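Local structure of exopolygalacturonate lyase (Vibrio vulnificus, 5A29) at residues 38-43 with 88-93; 60-65 with 511-516; 418-423 with 434-439. The protein probably cleaves pectate by beta-elimination, as a manganese-binding exopolygalacturonate lyase of polysaccharide lyase family 2. One frame throughout, in Å; residues are numbered along the deposited sequence.

Contact 1: 38-43 with 88-93; sequences TYIDNV and QNFLRA
I40 and A93 mark the nearest approach of two helix backbones, with their CA atoms 8.4 Å apart. The segments run roughly antiparallel, their directions 128° apart. The short axes come no closer than 11.8 Å. Large side chains must bridge that spacing, and F90 is the main one. Its CG lies anti to the backbone N (chi1 -171°), and the ring is carried across to helix 27-46. V43 comes from the opposite direction and lies over one face of this ring, offset toward the rim. Its CG1 is 3.9 Å from the F90 ring centroid, a CH-pi contact. The nearest pair there is V43 CG1 to F90 CZ at 3.5 Å. Y39 meets the same ring at its edge. Y39 CE2 lies near the F90 ring plane, 3.8 Å from F90 CE1. The two aromatic planes are inclined at 73° in an oblique pairing. I40 adds its CG1 at 4.1 Å from F90 CE1, approaching obliquely. Outside the two segments, F506 packs edge-to-face with Y39, and P522 of helix 521-532 touches both Y39 and A93. L57 also lies against F90. All the touching residues are buried and the contact between the segments is apolar. It therefore rests on shape and on the aromatic ring of F90, which is held on one face and at one edge by helix 27-46.

Contact 2: 60-65 with 511-516; sequences GINTTT and RYLNAS
The first torsions of N62 and T63 place their polar ends: the N62 amide beside L513, and the T63 hydroxyl on L513 O. N62 has CG anti to the backbone N (chi1 178°), which also sets its amide near N514. T63 has OG1 between its backbone N and carbonyl carbon (chi1 61°), which brings the hydroxyl to the acceptor that the T63 amide also uses. T63 N donates to L513 O at 2.7 Å, nearly along the C=O axis. T63 OG1 donates to L513 O at 2.8 Å from above the carbonyl plane. The two bonds grip one carbonyl oxygen, and R503 NE bonds to T63 OG1 in turn. The L513 side chain crosses N62 and T64. Its CD1 lies 3.5 Å from T64 OG1, and its CD2 is near N62 ND2. The amides of N62 and N514 are turned 76° apart and are linked by a water. N62 ND2 donates to that water at 3.0 Å, and the water donates to N514 OD1. The other end of the N514 amide, ND2, bonds to I565 O. On the opposite face of the strands, A515 CB packs on T63 CG2. Between the strands, I61 and A515 form an antiparallel hydrogen-bonded pair. I61 N donates to A515 O, and A515 N to I61 O, each at 2.9 Å. G60 with S516 and N62 with N514 are the flanking non-hydrogen-bonded pairs. Just past the strand, N62 OD1 accepts from T64 N, in its carbonyl plane, and from T65 N, above that plane. The arrangement is a two-stranded antiparallel sheet joining distant parts of the chain, with one strand closed by an Asx turn within an Asx motif.

Contact 3: 418-423 with 434-439; sequences LPILRA and QLAANM. With EDO (1,2-ethanediol), chain F.
I420 carries most of the apolar contact, and its CD1 makes its closest contacts. With CG1 anti to the carbonyl carbon (chi1 -69°) and the chain extended from there, CD1 reaches L435 and M439. I420 and M439 meet tip to tip, with I420 CD1 3.3 Å from M439 CE. L435 crosses I420 at about a right angle, and its CD2 is 3.4 Å from I420 CD1. Both carbon pairs are tighter than usual van der Waals contact. The small A436 takes the rest: its CB lies 3.7 Å from L421 CD2 and also touches I420 CG2. Y367 of helix 353-370 packs on I420, L435 and M439. The two segments belong to consecutive helices, 417-426 and 430-442, which form an antiparallel helical hairpin. Their axes come within 9.7 Å at 145° between directions, close enough for alanine to face the neighbouring helix.

The polar contact lies outside this interface, on another side of helix 417-426. R422 NH2 donates to O1 of a 1,2-ethanediol, probably from the crystallisation liquor, at 2.9 Å, with an almost straight bond. The O1 lies at the guanidinium edge, near its plane. R422 NE forms a salt bridge with E475, which also bonds to the diol.

In the fold
Contacts 1 and 2 are neighbours, with centres about 15 Å apart, and Y39 of the first touches S516 of the second. Strand 60-62 is the next regular element after helix 27-46. The segments of these two contacts alternate along the chain. Together they tie the N-terminal part to helix 88-101 and to strand 514-516, late in the chain. Contact 3 lies farther off, its centre about 30 Å from that of contact 1 and about 35 Å from that of contact 2. It is local in sequence and nested inside the long loop that contact 2 closes. None of the three includes an annotated site residue; in contact 3 the I420 side chain is about 11 Å from a bound tartrate.

Contact 1: 38-43 with 88-93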
loop_
_atom_site.group_PDB
_atom_site.type_symbol
_atom_site.label_atom_id
_atom_site.label_comp_id
_atom_site.label_asym_id
_atom_site.label_seq_id
_atom_site.Cartn_x
_atom_site.Cartn_y
_atom_site.Cartn_z
ATOM N N THR A 38 -22.722 -5.771 -11.230
ATOM C CA THR A 38 -22.614 -7.185 -11.526
ATOM C C THR A 38 -21.479 -7.851 -10.723
ATOM O O THR A 38 -21.618 -8.926 -10.165
ATOM C CB THR A 38 -22.365 -7.420 -13.037
ATOM O OG1 THR A 38 -23.488 -6.908 -13.792
ATOM C CG2 THR A 38 -22.154 -8.919 -13.361
ATOM N N TYR A 39 -20.327 -7.206 -10.721
ATOM C CA TYR A 39 -19.199 -7.693 -9.898
ATOM C C TYR A 39 -19.607 -7.793 -8.455
ATOM O O TYR A 39 -19.361 -8.830 -7.800
ATOM C CB TYR A 39 -18.060 -6.664 -10.065
ATOM C CG TYR A 39 -16.940 -6.828 -9.066
ATOM C CD1 TYR A 39 -16.087 -7.908 -9.155
ATOM C CD2 TYR A 39 -16.741 -5.884 -8.057
ATOM C CE1 TYR A 39 -15.006 -8.040 -8.292
ATOM C CE2 TYR A 39 -15.683 -6.048 -7.118
ATOM C CZ TYR A 39 -14.795 -7.098 -7.312
ATOM O OH TYR A 39 -13.711 -7.300 -6.476
ATOM N N ILE A 40 -20.195 -6.725 -7.902
ATOM C CA ILE A 40 -20.594 -6.801 -6.489
ATOM C C ILE A 40 -21.546 -7.972 -6.225
ATOM O O ILE A 40 -21.396 -8.714 -5.237
ATOM C CB ILE A 40 -21.152 -5.440 -6.012
ATOM C CG1 ILE A 40 -20.006 -4.374 -5.927
ATOM C CG2 ILE A 40 -22.007 -5.542 -4.735
ATOM C CD1 ILE A 40 -20.553 -2.928 -5.799
ATOM N N ASP A 41 -22.541 -8.141 -7.115
ATOM C CA ASP A 41 -23.502 -9.247 -6.975
ATOM C C ASP A 41 -22.811 -10.600 -7.008
ATOM O O ASP A 41 -23.147 -11.441 -6.219
ATOM C CB ASP A 41 -24.547 -9.195 -8.104
ATOM C CG ASP A 41 -25.512 -8.017 -7.938
ATOM O OD1 ASP A 41 -25.620 -7.490 -6.802
ATOM O OD2 ASP A 41 -26.130 -7.589 -8.940
ATOM N N ASN A 42 -21.833 -10.770 -7.899
ATOM C CA ASN A 42 -21.046 -11.977 -8.015
ATOM C C ASN A 42 -20.281 -12.256 -6.726
ATOM O O ASN A 42 -20.321 -13.359 -6.196
ATOM C CB ASN A 42 -20.077 -11.893 -9.195
ATOM C CG ASN A 42 -20.798 -12.053 -10.545
ATOM O OD1 ASN A 42 -21.923 -12.594 -10.580
ATOM N ND2 ASN A 42 -20.183 -11.633 -11.620
ATOM N N VAL A 43 -19.584 -11.234 -6.217
ATOM C CA VAL A 43 -18.819 -11.422 -4.988
ATOM C C VAL A 43 -19.710 -11.838 -3.850
ATOM O O VAL A 43 -19.345 -12.743 -3.095
ATOM C CB VAL A 43 -18.081 -10.142 -4.595
ATOM C CG1 VAL A 43 -17.434 -10.320 -3.223
ATOM C CG2 VAL A 43 -17.042 -9.842 -5.656
ATOM N N GLN A 88 -10.420 -4.910 2.256
ATOM C CA GLN A 88 -10.754 -3.509 2.607
ATOM C C GLN A 88 -11.183 -2.707 1.375
ATOM O O GLN A 88 -11.984 -1.756 1.496
ATOM C CB GLN A 88 -9.566 -2.830 3.358
ATOM C CG GLN A 88 -9.116 -3.649 4.597
ATOM C CD GLN A 88 -10.181 -3.568 5.690
ATOM O OE1 GLN A 88 -10.534 -2.475 6.107
ATOM N NE2 GLN A 88 -10.770 -4.713 6.088
ATOM N N ASN A 89 -10.584 -3.011 0.220
ATOM C CA ASN A 89 -10.979 -2.278 -0.977
ATOM C C ASN A 89 -12.370 -2.653 -1.468
ATOM O O ASN A 89 -13.022 -1.849 -2.098
ATOM C CB ASN A 89 -9.977 -2.401 -2.078
ATOM C CG ASN A 89 -8.716 -1.733 -1.717
ATOM O OD1 ASN A 89 -8.719 -0.542 -1.339
ATOM N ND2 ASN A 89 -7.597 -2.454 -1.892
ATOM N N PHE A 90 -12.786 -3.876 -1.184
ATOM C CA PHE A 90 -14.189 -4.241 -1.450
ATOM C C PHE A 90 -15.179 -3.519 -0.548
ATOM O O PHE A 90 -16.232 -3.079 -1.026
ATOM C CB PHE A 90 -14.369 -5.775 -1.399
ATOM C CG PHE A 90 -15.733 -6.230 -1.884
ATOM C CD1 PHE A 90 -16.027 -6.175 -3.264
ATOM C CD2 PHE A 90 -16.739 -6.589 -0.981
ATOM C CE1 PHE A 90 -17.306 -6.551 -3.722
ATOM C CE2 PHE A 90 -17.989 -6.981 -1.424
ATOM C CZ PHE A 90 -18.280 -6.935 -2.800
ATOM N N LEU A 91 -14.846 -3.348 0.759
ATOM C CA LEU A 91 -15.612 -2.454 1.622
ATOM C C LEU A 91 -15.730 -1.053 1.041
ATOM O O LEU A 91 -16.841 -0.451 1.008
ATOM C CB LEU A 91 -15.040 -2.393 3.033
ATOM C CG LEU A 91 -14.928 -3.701 3.792
ATOM C CD1 LEU A 91 -14.269 -3.388 5.161
ATOM C CD2 LEU A 91 -16.313 -4.352 4.011
ATOM N N ARG A 92 -14.618 -0.508 0.559
ATOM C CA ARG A 92 -14.648 0.794 -0.039
ATOM C C ARG A 92 -15.529 0.815 -1.299
ATOM O O ARG A 92 -16.140 1.810 -1.547
ATOM C CB ARG A 92 -13.240 1.285 -0.376
ATOM C CG ARG A 92 -12.371 1.618 0.864
ATOM C CD ARG A 92 -10.961 2.060 0.404
ATOM N NE ARG A 92 -10.155 2.425 1.615
ATOM C CZ ARG A 92 -9.261 1.571 2.187
ATOM N NH1 ARG A 92 -9.010 0.402 1.659
ATOM N NH2 ARG A 92 -8.556 1.919 3.270
ATOM N N ALA A 93 -15.512 -0.249 -2.120
ATOM C CA ALA A 93 -16.403 -0.264 -3.304
ATOM C C ALA A 93 -17.857 -0.303 -2.888
ATOM O O ALA A 93 -18.654 0.409 -3.492
ATOM C CB ALA A 93 -16.109 -1.520 -4.135
#

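Contact 2: 60-65 with 511-516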
loop_
_atom_site.group_PDB
_atom_site.type_symbol
_atom_site.label_atom_id
_atom_site.label_comp_id
_atom_site.label_asym_id
_atom_site.label_seq_id
_atom_site.Cartn_x
_atom_site.Cartn_y
_atom_site.Cartn_z
ATOM N N GLY A 60 -11.084 -14.545 -2.707
ATOM C CA GLY A 60 -10.876 -14.679 -4.140
ATOM C C GLY A 60 -11.860 -15.751 -4.677
ATOM O O GLY A 60 -12.340 -16.575 -3.895
ATOM N N ILE A 61 -12.144 -15.696 -5.981
ATOM C CA ILE A 61 -13.098 -16.620 -6.630
ATOM C C ILE A 61 -12.462 -17.232 -7.810
ATOM O O ILE A 61 -11.824 -16.543 -8.623
ATOM C CB ILE A 61 -14.348 -15.847 -7.112
ATOM C CG1 ILE A 61 -14.999 -15.109 -5.948
ATOM C CG2 ILE A 61 -15.309 -16.767 -7.860
ATOM C CD1 ILE A 61 -15.627 -16.027 -4.949
ATOM N N ASN A 62 -12.579 -18.574 -7.941
ATOM C CA ASN A 62 -12.088 -19.256 -9.142
ATOM C C ASN A 62 -13.047 -18.918 -10.303
ATOM O O ASN A 62 -14.252 -19.142 -10.159
ATOM C CB ASN A 62 -12.096 -20.803 -8.857
ATOM C CG ASN A 62 -11.647 -21.639 -10.050
ATOM O OD1 ASN A 62 -12.220 -21.529 -11.125
ATOM N ND2 ASN A 62 -10.599 -22.492 -9.865
ATOM N N THR A 63 -12.569 -18.385 -11.435
ATOM C CA THR A 63 -13.559 -17.863 -12.373
ATOM C C THR A 63 -14.142 -18.958 -13.334
ATOM O O THR A 63 -15.004 -18.656 -14.147
ATOM C CB THR A 63 -13.066 -16.677 -13.201
ATOM O OG1 THR A 63 -11.938 -17.069 -13.992
ATOM C CG2 THR A 63 -12.648 -15.485 -12.223
ATOM N N THR A 64 -13.584 -20.150 -13.263
ATOM C CA THR A 64 -14.109 -21.311 -14.034
ATOM C C THR A 64 -15.094 -22.046 -13.159
ATOM O O THR A 64 -16.245 -22.243 -13.560
ATOM C CB THR A 64 -13.018 -22.284 -14.377
ATOM O OG1 THR A 64 -12.162 -21.637 -15.275
ATOM C CG2 THR A 64 -13.648 -23.643 -15.061
ATOM N N THR A 65 -14.671 -22.451 -11.966
ATOM C CA THR A 65 -15.588 -23.166 -11.052
ATOM C C THR A 65 -16.634 -22.323 -10.337
ATOM O O THR A 65 -17.657 -22.819 -9.845
ATOM C CB THR A 65 -14.811 -24.002 -10.016
ATOM O OG1 THR A 65 -14.150 -23.130 -9.070
ATOM C CG2 THR A 65 -13.785 -24.915 -10.721
ATOM N N ARG A 511 -6.210 -14.190 -19.033
ATOM C CA ARG A 511 -5.820 -15.629 -18.834
ATOM C C ARG A 511 -5.820 -16.062 -17.418
ATOM O O ARG A 511 -5.711 -17.224 -17.134
ATOM C CB ARG A 511 -4.414 -15.876 -19.424
ATOM C CG ARG A 511 -4.377 -15.576 -20.881
ATOM C CD ARG A 511 -2.997 -15.954 -21.490
ATOM N NE ARG A 511 -3.259 -15.748 -22.858
ATOM C CZ ARG A 511 -3.751 -16.685 -23.654
ATOM N NH1 ARG A 511 -3.841 -17.937 -23.241
ATOM N NH2 ARG A 511 -4.090 -16.311 -24.862
ATOM N N TYR A 512 -5.848 -15.139 -16.450
ATOM C CA TYR A 512 -5.871 -15.597 -15.064
ATOM C C TYR A 512 -7.119 -16.320 -14.645
ATOM O O TYR A 512 -8.236 -15.918 -14.960
ATOM C CB TYR A 512 -5.693 -14.414 -14.045
ATOM C CG TYR A 512 -4.299 -13.822 -14.049
ATOM C CD1 TYR A 512 -3.151 -14.638 -14.279
ATOM C CD2 TYR A 512 -4.103 -12.454 -13.734
ATOM C CE1 TYR A 512 -1.877 -14.091 -14.272
ATOM C CE2 TYR A 512 -2.816 -11.907 -13.640
ATOM C CZ TYR A 512 -1.713 -12.726 -13.940
ATOM O OH TYR A 512 -0.464 -12.172 -13.888
ATOM N N LEU A 513 -6.915 -17.350 -13.832
ATOM C CA LEU A 513 -7.981 -18.204 -13.326
ATOM C C LEU A 513 -8.749 -17.596 -12.161
ATOM O O LEU A 513 -9.992 -17.692 -12.033
ATOM C CB LEU A 513 -7.344 -19.560 -12.900
ATOM C CG LEU A 513 -8.302 -20.574 -12.269
ATOM C CD1 LEU A 513 -9.427 -20.859 -13.280
ATOM C CD2 LEU A 513 -7.555 -21.904 -11.928
ATOM N N ASN A 514 -8.025 -16.961 -11.245
ATOM C CA ASN A 514 -8.652 -16.615 -9.951
ATOM C C ASN A 514 -8.708 -15.098 -9.714
ATOM O O ASN A 514 -7.696 -14.427 -9.974
ATOM C CB ASN A 514 -7.782 -17.198 -8.817
ATOM C CG ASN A 514 -7.761 -18.713 -8.828
ATOM O OD1 ASN A 514 -8.851 -19.337 -8.780
ATOM N ND2 ASN A 514 -6.526 -19.324 -8.867
ATOM N N ALA A 515 -9.859 -14.582 -9.282
ATOM C CA ALA A 515 -10.030 -13.130 -9.153
ATOM C C ALA A 515 -9.916 -12.787 -7.660
ATOM O O ALA A 515 -10.437 -13.504 -6.832
ATOM C CB ALA A 515 -11.416 -12.692 -9.662
ATOM N N SER A 516 -9.258 -11.673 -7.327
ATOM C CA SER A 516 -9.247 -11.170 -5.934
ATOM C C SER A 516 -10.357 -10.174 -5.733
ATOM O O SER A 516 -10.560 -9.276 -6.541
ATOM C CB SER A 516 -7.868 -10.462 -5.612
ATOM O OG SER A 516 -8.053 -9.719 -4.409
HETATM O O HOH W 1 -8.404 -21.791 -7.909
#

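Contact 3: 418-423 with 434-439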
loop_
_atom_site.group_PDB
_atom_site.type_symbol
_atom_site.label_atom_id
_atom_site.label_comp_id
_atom_site.label_asym_id
_atom_site.label_seq_id
_atom_site.Cartn_x
_atom_site.Cartn_y
_atom_site.Cartn_z
ATOM N N LEU A 418 0.145 9.899 -9.342
ATOM C CA LEU A 418 -0.933 10.308 -8.447
ATOM C C LEU A 418 -0.517 11.200 -7.243
ATOM O O LEU A 418 -1.212 12.176 -6.938
ATOM C CB LEU A 418 -1.726 9.078 -7.986
ATOM C CG LEU A 418 -3.030 9.387 -7.166
ATOM C CD1 LEU A 418 -4.016 10.119 -8.090
ATOM C CD2 LEU A 418 -3.613 8.042 -6.787
ATOM N N PRO A 419 0.569 10.842 -6.531
ATOM C CA PRO A 419 1.026 11.689 -5.419
ATOM C C PRO A 419 1.456 13.068 -5.909
ATOM O O PRO A 419 1.306 14.040 -5.143
ATOM C CB PRO A 419 2.236 10.922 -4.824
ATOM C CG PRO A 419 2.063 9.519 -5.284
ATOM C CD PRO A 419 1.357 9.589 -6.627
ATOM N N ILE A 420 2.043 13.159 -7.106
ATOM C CA ILE A 420 2.508 14.445 -7.612
ATOM C C ILE A 420 1.258 15.329 -7.846
ATOM O O ILE A 420 1.248 16.506 -7.493
ATOM C CB ILE A 420 3.307 14.265 -8.888
ATOM C CG1 ILE A 420 4.644 13.568 -8.544
ATOM C CG2 ILE A 420 3.552 15.575 -9.657
ATOM C CD1 ILE A 420 5.239 13.064 -9.793
ATOM N N LEU A 421 0.208 14.748 -8.413
ATOM C CA LEU A 421 -1.052 15.490 -8.647
ATOM C C LEU A 421 -1.742 15.822 -7.340
ATOM O O LEU A 421 -2.233 16.980 -7.194
ATOM C CB LEU A 421 -2.039 14.681 -9.537
ATOM C CG LEU A 421 -1.507 14.504 -10.985
ATOM C CD1 LEU A 421 -2.469 13.601 -11.829
ATOM C CD2 LEU A 421 -1.233 15.862 -11.679
ATOM N N ARG A 422 -1.784 14.900 -6.384
ATOM C CA ARG A 422 -2.412 15.263 -5.115
ATOM C C ARG A 422 -1.661 16.358 -4.374
ATOM O O ARG A 422 -2.276 17.233 -3.763
ATOM C CB ARG A 422 -2.619 14.083 -4.195
ATOM C CG ARG A 422 -3.718 13.169 -4.774
ATOM C CD ARG A 422 -4.025 12.021 -3.839
ATOM N NE ARG A 422 -5.121 11.204 -4.423
ATOM C CZ ARG A 422 -5.530 10.072 -3.878
ATOM N NH1 ARG A 422 -4.953 9.657 -2.746
ATOM N NH2 ARG A 422 -6.511 9.363 -4.462
ATOM N N ALA A 423 -0.329 16.312 -4.494
ATOM C CA ALA A 423 0.513 17.303 -3.835
ATOM C C ALA A 423 0.212 18.643 -4.523
ATOM O O ALA A 423 0.130 19.677 -3.846
ATOM C CB ALA A 423 2.008 16.919 -4.033
ATOM N N GLN A 434 5.382 20.750 -13.936
ATOM C CA GLN A 434 6.243 20.344 -15.030
ATOM C C GLN A 434 6.524 18.808 -14.970
ATOM O O GLN A 434 6.579 18.142 -16.018
ATOM C CB GLN A 434 7.608 21.045 -14.944
ATOM C CG GLN A 434 7.493 22.539 -15.326
ATOM C CD GLN A 434 7.056 22.659 -16.775
ATOM O OE1 GLN A 434 7.706 22.094 -17.616
ATOM N NE2 GLN A 434 5.888 23.273 -17.048
ATOM N N LEU A 435 6.643 18.284 -13.782
ATOM C CA LEU A 435 6.928 16.835 -13.629
ATOM C C LEU A 435 5.654 16.067 -14.102
ATOM O O LEU A 435 5.746 15.072 -14.853
ATOM C CB LEU A 435 7.195 16.586 -12.155
ATOM C CG LEU A 435 7.581 15.174 -11.809
ATOM C CD1 LEU A 435 8.775 14.792 -12.665
ATOM C CD2 LEU A 435 7.903 15.053 -10.314
ATOM N N ALA A 436 4.466 16.529 -13.675
ATOM C CA ALA A 436 3.230 15.813 -14.052
ATOM C C ALA A 436 3.040 15.886 -15.576
ATOM O O ALA A 436 2.614 14.891 -16.209
ATOM C CB ALA A 436 2.006 16.407 -13.336
ATOM N N ALA A 437 3.295 17.041 -16.192
ATOM C CA ALA A 437 3.157 17.177 -17.645
ATOM C C ALA A 437 4.126 16.253 -18.348
ATOM O O ALA A 437 3.803 15.619 -19.417
ATOM C CB ALA A 437 3.424 18.651 -18.123
ATOM N N ASN A 438 5.344 16.165 -17.803
ATOM C CA ASN A 438 6.337 15.301 -18.485
ATOM C C ASN A 438 5.963 13.773 -18.321
ATOM O O ASN A 438 6.000 13.007 -19.284
ATOM C CB ASN A 438 7.780 15.604 -17.956
ATOM C CG ASN A 438 8.861 14.827 -18.710
ATOM O OD1 ASN A 438 9.083 13.647 -18.433
ATOM N ND2 ASN A 438 9.479 15.450 -19.688
ATOM N N MET A 439 5.556 13.388 -17.139
ATOM C CA MET A 439 5.135 11.994 -16.886
ATOM C C MET A 439 3.950 11.619 -17.781
ATOM O O MET A 439 3.947 10.541 -18.416
ATOM C CB MET A 439 4.756 11.785 -15.421
ATOM C CG MET A 439 5.944 11.873 -14.380
ATOM S SD MET A 439 5.219 11.440 -12.763
ATOM C CE MET A 439 6.850 11.198 -11.956
HETATM C C1 EDO F . -8.892 10.554 -7.529
HETATM O O1 EDO F . -7.601 10.499 -6.935
HETATM C C2 EDO F . -9.890 10.939 -6.438
HETATM O O2 EDO F . -9.649 12.311 -6.092
#